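Local coordinates for protein methylaspartate ammonia-lyase (Citrobacter amalonaticus, PDB 1KKO) that catalyses the reversible, magnesium-dependent elimination of ammonia from L-threo-3-methylaspartate to give mesaconate, as a homodimeric member of the enolase superfamily, at residues Asp18-Ile23 with Ser75-Arg80. Numbering follows the deposited sequence.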
loop_
_atom_site.group_PDB
_atom_site.type_symbol
_atom_site.label_atom_id
_atom_site.label_comp_id
_atom_site.label_asym_id
_atom_site.label_seq_id
_atom_site.Cartn_x
_atom_site.Cartn_y
_atom_site.Cartn_z
ATOM N N ASP A 18 -16.388 -8.291 -1.142
ATOM C CA ASP A 18 -17.161 -8.673 -2.314
ATOM C C ASP A 18 -18.017 -9.880 -1.989
ATOM O O ASP A 18 -17.561 -10.831 -1.347
ATOM C CB ASP A 18 -16.237 -9.064 -3.451
ATOM C CG ASP A 18 -15.625 -7.887 -4.165
ATOM O OD1 ASP A 18 -16.066 -6.737 -3.955
ATOM O OD2 ASP A 18 -14.679 -8.065 -4.962
ATOM N N ASP A 19 -19.257 -9.829 -2.452
ATOM C CA ASP A 19 -20.186 -10.934 -2.292
ATOM C C ASP A 19 -19.854 -11.936 -3.401
ATOM O O ASP A 19 -20.334 -11.815 -4.529
ATOM C CB ASP A 19 -21.601 -10.390 -2.392
ATOM C CG ASP A 19 -22.648 -11.436 -2.176
ATOM O OD1 ASP A 19 -22.351 -12.630 -2.367
ATOM O OD2 ASP A 19 -23.792 -11.102 -1.824
ATOM N N GLN A 20 -18.983 -12.895 -3.088
ATOM C CA GLN A 20 -18.474 -13.844 -4.069
ATOM C C GLN A 20 -19.601 -14.627 -4.716
ATOM O O GLN A 20 -19.556 -14.902 -5.913
ATOM C CB GLN A 20 -17.494 -14.825 -3.427
ATOM C CG GLN A 20 -16.688 -15.594 -4.432
ATOM C CD GLN A 20 -15.707 -16.530 -3.782
ATOM O OE1 GLN A 20 -15.792 -16.786 -2.587
ATOM N NE2 GLN A 20 -14.776 -17.049 -4.566
ATOM N N GLN A 21 -20.613 -14.969 -3.931
ATOM C CA GLN A 21 -21.720 -15.746 -4.462
ATOM C C GLN A 21 -22.461 -14.941 -5.514
ATOM O O GLN A 21 -22.772 -15.467 -6.581
ATOM C CB GLN A 21 -22.677 -16.169 -3.362
ATOM C CG GLN A 21 -23.774 -17.104 -3.853
ATOM C CD GLN A 21 -23.218 -18.398 -4.407
ATOM O OE1 GLN A 21 -23.349 -18.688 -5.601
ATOM N NE2 GLN A 21 -22.574 -19.174 -3.549
ATOM N N ALA A 22 -22.744 -13.673 -5.215
ATOM C CA ALA A 22 -23.483 -12.823 -6.155
ATOM C C ALA A 22 -22.692 -12.626 -7.439
ATOM O O ALA A 22 -23.267 -12.577 -8.533
ATOM C CB ALA A 22 -23.820 -11.495 -5.527
ATOM N N ILE A 23 -21.375 -12.527 -7.316
ATOM C CA ILE A 23 -20.524 -12.383 -8.483
ATOM C C ILE A 23 -20.530 -13.679 -9.298
ATOM O O ILE A 23 -20.642 -13.638 -10.535
ATOM C CB ILE A 23 -19.106 -11.942 -8.069
ATOM C CG1 ILE A 23 -19.182 -10.541 -7.454
ATOM C CG2 ILE A 23 -18.159 -11.948 -9.251
ATOM C CD1 ILE A 23 -17.958 -10.146 -6.688
ATOM N N SER A 75 -15.575 -12.341 2.331
ATOM C CA SER A 75 -16.065 -12.625 3.669
ATOM C C SER A 75 -17.438 -13.284 3.598
ATOM O O SER A 75 -18.230 -13.029 2.686
ATOM C CB SER A 75 -16.139 -11.347 4.507
ATOM O OG SER A 75 -14.872 -10.983 5.035
ATOM N N GLY A 76 -17.724 -14.157 4.558
ATOM C CA GLY A 76 -18.992 -14.848 4.578
ATOM C C GLY A 76 -19.049 -15.998 3.591
ATOM O O GLY A 76 -20.056 -16.699 3.557
ATOM N N ALA A 77 -17.998 -16.198 2.797
ATOM C CA ALA A 77 -17.938 -17.294 1.835
ATOM C C ALA A 77 -17.119 -18.446 2.405
ATOM O O ALA A 77 -16.240 -18.237 3.237
ATOM C CB ALA A 77 -17.298 -16.818 0.518
ATOM N N GLY A 78 -17.412 -19.665 1.968
ATOM C CA GLY A 78 -16.569 -20.805 2.292
ATOM C C GLY A 78 -16.349 -21.112 3.756
ATOM O O GLY A 78 -15.281 -21.586 4.133
ATOM N N GLY A 79 -17.347 -20.840 4.583
ATOM C CA GLY A 79 -17.268 -21.122 6.001
ATOM C C GLY A 79 -16.645 -20.021 6.830
ATOM O O GLY A 79 -16.545 -20.151 8.045
ATOM N N ARG A 80 -16.258 -18.926 6.180
ATOM C CA ARG A 80 -15.615 -17.820 6.882
ATOM C C ARG A 80 -16.613 -16.984 7.661
ATOM O O ARG A 80 -17.817 -17.021 7.424
ATOM C CB ARG A 80 -14.904 -16.904 5.907
ATOM C CG ARG A 80 -13.780 -17.517 5.189
ATOM C CD ARG A 80 -13.166 -16.551 4.212
ATOM N NE ARG A 80 -12.110 -17.234 3.504
ATOM C CZ ARG A 80 -12.142 -17.574 2.227
ATOM N NH1 ARG A 80 -11.126 -18.247 1.715
ATOM N NH2 ARG A 80 -13.165 -17.217 1.449
HETATM O O HOH W 1 -18.183 -13.165 -0.088
HETATM O O HOH W 2 -13.374 -17.614 -1.344
#
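In the enolase-type N-terminal capping domain, the end of strand 3-18 and the first turn of helix 20-24 face the loop that leads from strand 64-69 towards helix 86-101. Direct contact is slight: Gln20 OE1 lies 3.5 Å from Ala77 CB, and the two segments bury 106 Å² in all. Gln20 reaches Ala77 because CG stands anti to the backbone N (chi1 -166°) and the chain stays extended beyond it (chi2 179°), which carries the amide towards Ala77. The same OE1 accepts from water 2 at 2.8 Å, and this water in turn accepts from Arg80 NH2, lying in the guanidinium plane at its edge. Arg80 is also tied by a salt bridge from NE to Asp334, so the cap loop is joined to the barrel domain. A second water joins the backbones: water 1 accepts from Gln20 N at 3.1 Å and donates to Ser75 O at 2.8 Å. The first helical residue thereby gains an acceptor for its N-H that the helix itself cannot supply. Asp19 is the N-cap; its OD1 takes the Ala22 N-H from above the carboxylate plane, 64° out of it, and the carboxylate is held further by Thr40 and Val39. Beyond Ala77 the chain reverses in a type I' turn closed by Arg80 N to Ala77 O, with Gly78 and Gly79 at its positive-phi corners; Gly78 O accepts from Asn311. The contact lies near the active site, the side chain of Gln20 being about 8 Å from that of the magnesium ligand Asp307. Asp18 turns its carboxylate away from the 75-80 loop, and its OD1 forms a salt bridge with Arg47 NE.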